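Side-chain contacts in HTH-type transcriptional regulator AscG (Escherichia coli, PDB 3BRQ), which represses the cryptic asc operon of Escherichia coli as a DNA-binding transcription regulator of the LacI family: residues 25-30 / 64-69; 80-85 / 260-265; 131-136 / 283-288. All blocks are in the same frame, centred on the assembly; numbering follows the deposited sequence.

How the interactions relate
Two buried helix-on-sheet contacts and one surface salt bridge sample the two lobes of a LacI-type regulatory domain. Interactions 1 and 2, with centres about 15 Å apart, share the parallel sheet in which strands 21-27 and 80-84 are neighbours; helix 63-75 of interaction 1 leads to strand 80-84 of interaction 2. Interaction 3 lies in the lobe of the mixed sheet, its centre about 33 Å and 29 Å from those of interactions 1 and 2. Interaction 1 comes first along the chain; interactions 2 and 3 alternate: helix 255-270 returns to the first lobe before strand 284-286 rejoins the second, so each lobe is built from separate parts of the sequence, as in LacI-family regulators.

Interaction 1: 25-30 / 64-69; sequences VVTNTL and EEERQA
Thr27 and Glu66 meet through a hydroxyl and a carboxylate: Thr27 OG1 donates a hydrogen bond to Glu66 OE2. The modelled separation of 2.4 Å between Thr27 OG1 and Glu66 OE2 is very short, so its exact value is doubtful. The carboxylate also approaches the carbon skeleton of the threonine, with Glu66 OE2 3.7 Å from Thr27 CG2. Glu66 reaches this place because its CG stands anti to its own carbonyl carbon (chi1 -68°) and the chain beyond runs extended, carrying the acid from the side of the helix to the strand.

One helical turn on, the contact becomes apolar. Both Val25 and Ala69 direct their CB atoms toward the opposite segment, and Val25 CG1 rests 3.7 Å from Ala69 CB. The same methyl, Val25 CG1, lies 4.0 Å from Glu66 O, while Val25 CG2 reaches the backbone of Ala69.

A second shell positions the acid. Glu66 OE2 also accepts hydrogen bonds from the backbone N-H groups of Arg86 and Phe87, and Glu66 OE1 accepts one from that of Leu88, so this buried carboxylate ties the loop following strand 80-84 to the helix.

The axes of the strand and helix segments approach to 8.7 Å and run nearly antiparallel, at 161°. This suits a beta-alpha-beta crossover: helix 63-75 joins strand 53-60 to strand 80-84 and packs over strand 21-27, which lies between them in the sheet.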
loop_
_atom_site.group_PDB
_atom_site.type_symbol
_atom_site.label_atom_id
_atom_site.label_comp_id
_atom_site.label_asym_id
_atom_site.label_seq_id
_atom_site.Cartn_x
_atom_site.Cartn_y
_atom_site.Cartn_z
ATOM N N VAL B 25 -1.022 15.188 8.569
ATOM C CA VAL B 25 -0.815 15.789 7.223
ATOM C C VAL B 25 0.205 14.863 6.524
ATOM O O VAL B 25 1.287 14.644 7.062
ATOM C CB VAL B 25 -0.200 17.240 7.271
ATOM C CG1 VAL B 25 0.111 17.730 5.831
ATOM C CG2 VAL B 25 -1.177 18.193 7.846
ATOM N N VAL B 26 -0.133 14.321 5.363
ATOM C CA VAL B 26 0.716 13.377 4.637
ATOM C C VAL B 26 0.634 13.721 3.144
ATOM O O VAL B 26 -0.444 13.980 2.606
ATOM C CB VAL B 26 0.323 11.920 4.859
ATOM C CG1 VAL B 26 1.195 10.969 4.049
ATOM C CG2 VAL B 26 0.395 11.566 6.353
ATOM N N THR B 27 1.821 13.842 2.526
ATOM C CA THR B 27 1.953 14.161 1.101
ATOM C C THR B 27 1.373 13.033 0.219
ATOM O O THR B 27 1.497 11.834 0.525
ATOM C CB THR B 27 3.456 14.504 0.763
ATOM O OG1 THR B 27 3.918 15.511 1.697
ATOM C CG2 THR B 27 3.589 15.150 -0.591
ATOM N N ASN B 28 0.780 13.418 -0.902
ATOM C CA ASN B 28 0.195 12.489 -1.864
ATOM C C ASN B 28 1.280 11.931 -2.814
ATOM O O ASN B 28 1.346 12.256 -4.001
ATOM C CB ASN B 28 -0.915 13.213 -2.642
ATOM C CG ASN B 28 -1.652 12.297 -3.616
ATOM O OD1 ASN B 28 -2.036 11.215 -3.267
ATOM N ND2 ASN B 28 -1.812 12.742 -4.849
ATOM N N THR B 29 2.155 11.106 -2.267
ATOM C CA THR B 29 3.201 10.517 -3.082
ATOM C C THR B 29 2.876 9.056 -3.257
ATOM O O THR B 29 2.118 8.480 -2.473
ATOM C CB THR B 29 4.572 10.698 -2.477
ATOM O OG1 THR B 29 4.547 10.237 -1.124
ATOM C CG2 THR B 29 4.977 12.211 -2.516
ATOM N N LEU B 30 3.404 8.465 -4.313
ATOM C CA LEU B 30 3.035 7.090 -4.635
ATOM C C LEU B 30 3.758 6.168 -3.637
ATOM O O LEU B 30 3.202 5.165 -3.184
ATOM C CB LEU B 30 3.455 6.748 -6.075
ATOM C CG LEU B 30 3.220 5.295 -6.469
ATOM C CD1 LEU B 30 1.705 4.927 -6.574
ATOM C CD2 LEU B 30 3.940 5.014 -7.773
ATOM N N GLU B 64 4.527 24.327 -0.107
ATOM C CA GLU B 64 3.444 25.261 0.125
ATOM C C GLU B 64 2.122 24.586 0.491
ATOM O O GLU B 64 1.417 25.041 1.401
ATOM C CB GLU B 64 3.249 26.194 -1.097
ATOM C CG GLU B 64 2.018 27.169 -0.957
ATOM C CD GLU B 64 2.154 28.205 0.151
ATOM O OE1 GLU B 64 3.305 28.607 0.478
ATOM O OE2 GLU B 64 1.091 28.683 0.643
ATOM N N GLU B 65 1.788 23.498 -0.172
ATOM C CA GLU B 65 0.533 22.822 0.146
ATOM C C GLU B 65 0.612 22.014 1.479
ATOM O O GLU B 65 -0.394 21.855 2.173
ATOM C CB GLU B 65 0.149 21.899 -0.999
ATOM C CG GLU B 65 -0.559 22.601 -2.188
ATOM C CD GLU B 65 -0.468 21.839 -3.511
ATOM O OE1 GLU B 65 0.499 21.084 -3.798
ATOM O OE2 GLU B 65 -1.375 22.028 -4.309
ATOM N N GLU B 66 1.803 21.495 1.821
ATOM C CA GLU B 66 1.988 20.846 3.113
ATOM C C GLU B 66 1.743 21.835 4.229
ATOM O O GLU B 66 1.018 21.522 5.152
ATOM C CB GLU B 66 3.372 20.198 3.228
ATOM C CG GLU B 66 3.580 18.983 2.294
ATOM C CD GLU B 66 5.046 18.558 2.197
ATOM O OE1 GLU B 66 5.945 19.369 2.594
ATOM O OE2 GLU B 66 5.327 17.439 1.700
ATOM N N ARG B 67 2.319 23.038 4.112
ATOM C CA ARG B 67 2.049 24.120 5.035
ATOM C C ARG B 67 0.547 24.530 5.126
ATOM O O ARG B 67 -0.001 24.666 6.235
ATOM C CB ARG B 67 2.922 25.292 4.629
ATOM C CG ARG B 67 2.788 26.528 5.438
ATOM C CD ARG B 67 3.352 27.697 4.609
ATOM N NE ARG B 67 4.785 27.744 4.766
ATOM C CZ ARG B 67 5.710 27.497 3.838
ATOM N NH1 ARG B 67 5.404 27.189 2.580
ATOM N NH2 ARG B 67 6.987 27.586 4.196
ATOM N N GLN B 68 -0.116 24.667 3.974
ATOM C CA GLN B 68 -1.519 25.029 3.972
ATOM C C GLN B 68 -2.379 23.949 4.631
ATOM O O GLN B 68 -3.399 24.256 5.239
ATOM C CB GLN B 68 -2.049 25.252 2.548
ATOM C CG GLN B 68 -1.523 26.543 1.928
ATOM C CD GLN B 68 -1.857 26.631 0.442
ATOM O OE1 GLN B 68 -2.597 25.771 -0.097
ATOM N NE2 GLN B 68 -1.310 27.663 -0.239
ATOM N N ALA B 69 -1.990 22.697 4.481
ATOM C CA ALA B 69 -2.776 21.552 5.064
ATOM C C ALA B 69 -2.666 21.556 6.604
ATOM O O ALA B 69 -3.622 21.248 7.321
ATOM C CB ALA B 69 -2.242 20.235 4.508
#

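Interaction 2: 80-85 / 260-265. With SO4 (sulfate ion), chain F.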
loop_
_atom_site.group_PDB
_atom_site.type_symbol
_atom_site.label_atom_id
_atom_site.label_comp_id
_atom_site.label_asym_id
_atom_site.label_seq_id
_atom_site.Cartn_x
_atom_site.Cartn_y
_atom_site.Cartn_z
ATOM N N ALA B 80 -3.700 18.756 18.167
ATOM C CA ALA B 80 -2.301 18.422 17.904
ATOM C C ALA B 80 -2.136 17.998 16.446
ATOM O O ALA B 80 -3.070 17.414 15.845
ATOM C CB ALA B 80 -1.870 17.272 18.788
ATOM N N ILE B 81 -0.935 18.224 15.891
ATOM C CA ILE B 81 -0.689 17.829 14.489
ATOM C C ILE B 81 0.530 16.899 14.364
ATOM O O ILE B 81 1.573 17.132 14.994
ATOM C CB ILE B 81 -0.504 19.090 13.606
ATOM C CG1 ILE B 81 -1.689 20.053 13.784
ATOM C CG2 ILE B 81 -0.300 18.737 12.074
ATOM C CD1 ILE B 81 -2.905 19.565 12.981
HETATM N N MSE B 82 0.410 15.848 13.566
HETATM C CA MSE B 82 1.601 15.091 13.124
HETATM C C MSE B 82 1.805 15.433 11.663
HETATM O O MSE B 82 0.939 15.139 10.851
HETATM C CB MSE B 82 1.411 13.575 13.241
HETATM C CG MSE B 82 2.703 12.778 12.761
HETATM SE SE MSE B 82 2.328 11.004 12.115
HETATM C CE MSE B 82 1.554 11.549 10.364
ATOM N N ILE B 83 2.950 16.046 11.316
ATOM C CA ILE B 83 3.225 16.304 9.889
ATOM C C ILE B 83 4.211 15.241 9.353
ATOM O O ILE B 83 5.237 15.000 9.952
ATOM C CB ILE B 83 3.663 17.776 9.630
ATOM C CG1 ILE B 83 4.222 17.998 8.217
ATOM C CG2 ILE B 83 4.742 18.221 10.581
ATOM C CD1 ILE B 83 3.112 18.051 7.138
ATOM N N TYR B 84 3.846 14.545 8.273
ATOM C CA TYR B 84 4.832 13.744 7.547
ATOM C C TYR B 84 5.131 14.366 6.142
ATOM O O TYR B 84 4.445 14.084 5.183
ATOM C CB TYR B 84 4.363 12.291 7.524
ATOM C CG TYR B 84 5.174 11.321 6.688
ATOM C CD1 TYR B 84 6.457 11.640 6.214
ATOM C CD2 TYR B 84 4.626 10.071 6.358
ATOM C CE1 TYR B 84 7.167 10.756 5.410
ATOM C CE2 TYR B 84 5.338 9.167 5.599
ATOM C CZ TYR B 84 6.617 9.517 5.151
ATOM O OH TYR B 84 7.285 8.599 4.385
ATOM N N PRO B 85 6.130 15.279 6.053
ATOM C CA PRO B 85 6.319 16.053 4.857
ATOM C C PRO B 85 7.416 15.491 3.936
ATOM O O PRO B 85 8.493 15.032 4.413
ATOM C CB PRO B 85 6.771 17.415 5.431
ATOM C CG PRO B 85 7.551 17.066 6.591
ATOM C CD PRO B 85 7.062 15.712 7.093
ATOM N N GLN B 260 3.680 4.811 17.180
ATOM C CA GLN B 260 3.243 4.758 18.558
ATOM C C GLN B 260 4.000 5.791 19.371
ATOM O O GLN B 260 3.417 6.425 20.260
ATOM C CB GLN B 260 3.464 3.375 19.127
ATOM C CG GLN B 260 2.518 2.311 18.561
ATOM C CD GLN B 260 2.865 0.917 19.067
ATOM O OE1 GLN B 260 3.874 0.732 19.743
ATOM N NE2 GLN B 260 2.022 -0.080 18.734
ATOM N N GLU B 261 5.271 5.989 19.058
ATOM C CA GLU B 261 6.025 7.088 19.676
ATOM C C GLU B 261 5.467 8.473 19.381
ATOM O O GLU B 261 5.115 9.200 20.288
ATOM C CB GLU B 261 7.482 7.079 19.245
ATOM C CG GLU B 261 8.299 8.068 20.019
ATOM C CD GLU B 261 8.630 7.561 21.423
ATOM O OE1 GLU B 261 8.078 6.517 21.882
ATOM O OE2 GLU B 261 9.475 8.203 22.054
ATOM N N ILE B 262 5.452 8.880 18.111
ATOM C CA ILE B 262 4.923 10.210 17.764
ATOM C C ILE B 262 3.452 10.407 18.149
ATOM O O ILE B 262 3.077 11.444 18.666
ATOM C CB ILE B 262 5.160 10.524 16.239
ATOM C CG1 ILE B 262 5.140 12.058 16.005
ATOM C CG2 ILE B 262 4.174 9.733 15.362
ATOM C CD1 ILE B 262 5.637 12.418 14.610
ATOM N N ILE B 263 2.584 9.423 17.921
ATOM C CA ILE B 263 1.193 9.654 18.304
ATOM C C ILE B 263 1.063 9.639 19.818
ATOM O O ILE B 263 0.343 10.452 20.401
ATOM C CB ILE B 263 0.232 8.620 17.670
ATOM C CG1 ILE B 263 0.198 8.722 16.126
ATOM C CG2 ILE B 263 -1.165 8.729 18.284
ATOM C CD1 ILE B 263 -0.065 10.092 15.508
ATOM N N GLY B 264 1.770 8.712 20.471
ATOM C CA GLY B 264 1.721 8.619 21.940
ATOM C C GLY B 264 2.208 9.917 22.588
ATOM O O GLY B 264 1.558 10.441 23.514
ATOM N N ARG B 265 3.326 10.444 22.088
ATOM C CA ARG B 265 3.804 11.743 22.547
ATOM C C ARG B 265 2.844 12.897 22.310
ATOM O O ARG B 265 2.696 13.747 23.183
ATOM C CB ARG B 265 5.178 12.063 21.968
ATOM C CG ARG B 265 6.270 11.161 22.551
ATOM C CD ARG B 265 7.622 11.819 22.383
ATOM N NE ARG B 265 8.760 10.885 22.405
ATOM C CZ ARG B 265 10.004 11.208 22.006
ATOM N NH1 ARG B 265 10.269 12.438 21.540
ATOM N NH2 ARG B 265 10.990 10.302 22.049
HETATM S S SO4 F . 9.596 10.274 1.652
HETATM O O1 SO4 F . 10.877 10.440 2.257
HETATM O O2 SO4 F . 8.919 11.596 1.586
HETATM O O3 SO4 F . 9.696 9.551 0.412
HETATM O O4 SO4 F . 8.873 9.323 2.489
#
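Met82, a selenomethionine, meets Ile262 because its CG stands anti to the backbone N (chi1 -180°) and projects from the strand toward the helix, before a bend at chi3 (75°) turns the end of the chain. Ile262 sends its own CG1 anti to its backbone N (chi1 -157°), so that the longer branch advances on the strand. The two side chains cross at about a right angle. The setting is the parallel sheet of the first lobe of a periplasmic-binding-protein-like fold, onto which helix 255-270 packs although it follows a strand of the second lobe's sheet.

The tightest point is Met82 CG against Ile262 CD1, at 3.5 Å, closer than usual for two carbons. The other branch also takes part: Ile262 CG2 is 3.9 Å from Met82 SE. Ile263 adds a looser contact, its CD1 lying 4.3 Å from Met82 SE, and also touches Leu22 of strand 21-27 and Ala43 and Met46 of helix 36-49. Leu24 and Leu39 also pack on Met82, in a buried apolar layer.

At the end of the strand Tyr84 carries its ring away from the helix and reaches a sulfate, probably from the crystallisation liquor, that is also held by Gly33, Arg86, Ser151 and Thr153. Tyr84 OH donates a 2.6 Å hydrogen bond to sulfate O4, which lies at the ring's edge, near its plane.

Interaction 3: 131-136 / 283-288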
loop_
_atom_site.group_PDB
_atom_site.type_symbol
_atom_site.label_atom_id
_atom_site.label_comp_id
_atom_site.label_asym_id
_atom_site.label_seq_id
_atom_site.Cartn_x
_atom_site.Cartn_y
_atom_site.Cartn_z
ATOM N N VAL B 131 24.824 -1.800 2.899
ATOM C CA VAL B 131 25.954 -1.791 1.993
ATOM C C VAL B 131 27.244 -2.328 2.671
ATOM O O VAL B 131 27.977 -3.126 2.055
ATOM C CB VAL B 131 26.176 -0.384 1.341
ATOM C CG1 VAL B 131 27.449 -0.344 0.419
ATOM C CG2 VAL B 131 24.914 0.068 0.574
ATOM N N ALA B 132 27.509 -1.914 3.905
ATOM C CA ALA B 132 28.720 -2.346 4.644
ATOM C C ALA B 132 28.704 -3.853 4.851
ATOM O O ALA B 132 29.748 -4.505 4.801
ATOM C CB ALA B 132 28.849 -1.623 5.985
ATOM N N GLU B 133 27.515 -4.396 5.030
ATOM C CA GLU B 133 27.326 -5.827 5.160
ATOM C C GLU B 133 27.676 -6.555 3.872
ATOM O O GLU B 133 28.297 -7.637 3.907
ATOM C CB GLU B 133 25.895 -6.128 5.559
ATOM C CG GLU B 133 25.644 -7.629 5.815
ATOM C CD GLU B 133 24.474 -7.917 6.723
ATOM O OE1 GLU B 133 24.007 -9.093 6.715
ATOM O OE2 GLU B 133 24.025 -6.998 7.459
ATOM N N LEU B 134 27.294 -5.968 2.727
ATOM C CA LEU B 134 27.689 -6.522 1.459
ATOM C C LEU B 134 29.183 -6.462 1.317
ATOM O O LEU B 134 29.781 -7.471 0.943
ATOM C CB LEU B 134 27.005 -5.806 0.259
ATOM C CG LEU B 134 25.498 -5.925 0.160
ATOM C CD1 LEU B 134 24.898 -4.987 -0.941
ATOM C CD2 LEU B 134 25.034 -7.344 -0.071
ATOM N N ILE B 135 29.798 -5.305 1.581
ATOM C CA ILE B 135 31.261 -5.167 1.456
ATOM C C ILE B 135 32.027 -6.174 2.334
ATOM O O ILE B 135 33.000 -6.811 1.889
ATOM C CB ILE B 135 31.768 -3.749 1.767
ATOM C CG1 ILE B 135 31.129 -2.719 0.814
ATOM C CG2 ILE B 135 33.346 -3.703 1.711
ATOM C CD1 ILE B 135 31.362 -1.248 1.186
ATOM N N ASN B 136 31.585 -6.337 3.574
ATOM C CA ASN B 136 32.243 -7.285 4.489
ATOM C C ASN B 136 31.981 -8.752 4.143
ATOM O O ASN B 136 32.800 -9.611 4.505
ATOM C CB ASN B 136 31.900 -6.966 5.949
ATOM C CG ASN B 136 32.504 -5.645 6.405
ATOM O OD1 ASN B 136 31.777 -4.746 6.872
ATOM N ND2 ASN B 136 33.831 -5.496 6.238
ATOM N N GLY B 283 16.558 0.856 11.040
ATOM C CA GLY B 283 16.068 -0.399 10.507
ATOM C C GLY B 283 17.081 -1.510 10.705
ATOM O O GLY B 283 18.247 -1.261 11.102
ATOM N N LYS B 284 16.614 -2.732 10.458
ATOM C CA LYS B 284 17.434 -3.943 10.514
ATOM C C LYS B 284 17.302 -4.626 9.165
ATOM O O LYS B 284 16.209 -4.720 8.643
ATOM C CB LYS B 284 16.952 -4.914 11.612
ATOM C CG LYS B 284 15.431 -4.937 11.785
ATOM C CD LYS B 284 14.872 -6.123 12.645
ATOM C CE LYS B 284 13.375 -5.863 12.970
ATOM N NZ LYS B 284 12.433 -7.057 12.970
ATOM N N LEU B 285 18.415 -5.066 8.600
ATOM C CA LEU B 285 18.399 -5.827 7.358
ATOM C C LEU B 285 17.908 -7.244 7.703
ATOM O O LEU B 285 18.414 -7.884 8.646
ATOM C CB LEU B 285 19.789 -5.878 6.722
ATOM C CG LEU B 285 19.856 -6.885 5.575
ATOM C CD1 LEU B 285 18.972 -6.425 4.395
ATOM C CD2 LEU B 285 21.289 -7.048 5.142
ATOM N N ILE B 286 16.872 -7.686 7.011
ATOM C CA ILE B 286 16.391 -9.039 7.181
ATOM C C ILE B 286 17.023 -9.870 6.089
ATOM O O ILE B 286 16.807 -9.604 4.903
ATOM C CB ILE B 286 14.865 -9.102 7.135
ATOM C CG1 ILE B 286 14.305 -8.131 8.195
ATOM C CG2 ILE B 286 14.375 -10.588 7.311
ATOM C CD1 ILE B 286 13.203 -8.639 9.076
ATOM N N ARG B 287 17.802 -10.873 6.483
ATOM C CA ARG B 287 18.620 -11.634 5.551
ATOM C C ARG B 287 17.877 -12.822 5.046
ATOM O O ARG B 287 17.480 -13.660 5.852
ATOM C CB ARG B 287 19.913 -12.086 6.227
ATOM C CG ARG B 287 20.842 -10.918 6.451
ATOM C CD ARG B 287 21.957 -11.239 7.452
ATOM N NE ARG B 287 22.430 -9.973 8.008
ATOM C CZ ARG B 287 21.939 -9.401 9.103
ATOM N NH1 ARG B 287 20.992 -10.002 9.813
ATOM N NH2 ARG B 287 22.411 -8.223 9.494
ATOM N N ARG B 288 17.664 -12.881 3.726
ATOM C CA ARG B 288 16.886 -13.973 3.115
ATOM C C ARG B 288 17.683 -14.521 1.937
ATOM O O ARG B 288 18.845 -14.115 1.705
ATOM C CB ARG B 288 15.468 -13.502 2.696
ATOM C CG ARG B 288 14.686 -12.705 3.754
ATOM C CD ARG B 288 13.164 -12.808 3.488
ATOM N NE ARG B 288 12.342 -12.340 4.610
ATOM C CZ ARG B 288 11.934 -11.081 4.825
ATOM N NH1 ARG B 288 12.280 -10.103 4.009
ATOM N NH2 ARG B 288 11.160 -10.808 5.887
#
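An edge strand of the mixed sheet, 284-286, and the residue just after it meet helix 123-136 at the surface of the second lobe, where Arg287 and Leu285 converge on the carboxylate of Glu133. The salt bridge rests on one bond: Arg287 NH2 donates to Glu133 OE2 over 2.9 Å, with an N-H...O angle of 159°, and the bond uses the syn lone pair of the acceptor. The other oxygen, Glu133 OE1, faces Arg287 NE, but the two are modelled too close together for their positions to be trusted. With that reservation, the carboxylate and guanidinium planes are nearly coplanar as modelled, 16° apart, and the carboxylate carbon lies at the edge of the guanidinium, in its plane.

Both chains reach out: Glu133 has its CG anti to its backbone N (chi1 -176°) and continues extended, and Arg287 is extended from CG to NE. Leu285 adds van der Waals packing of a methyl on the charged group: Leu285 CD2 lies over one face of the carboxylate, 3.7 Å from Glu133 CD and 3.6 Å from Glu133 OE2.

In the alpha/beta architecture of this lobe, helix 123-136 is seated on the sheet by Val131 and Leu134, which pack on Ile142 and Val205 of two parallel strands. Strand 284-286 runs antiparallel to its neighbour 249-252, with Lys284 bonded to Lys252 and Ile286 to Ser250 through their backbones.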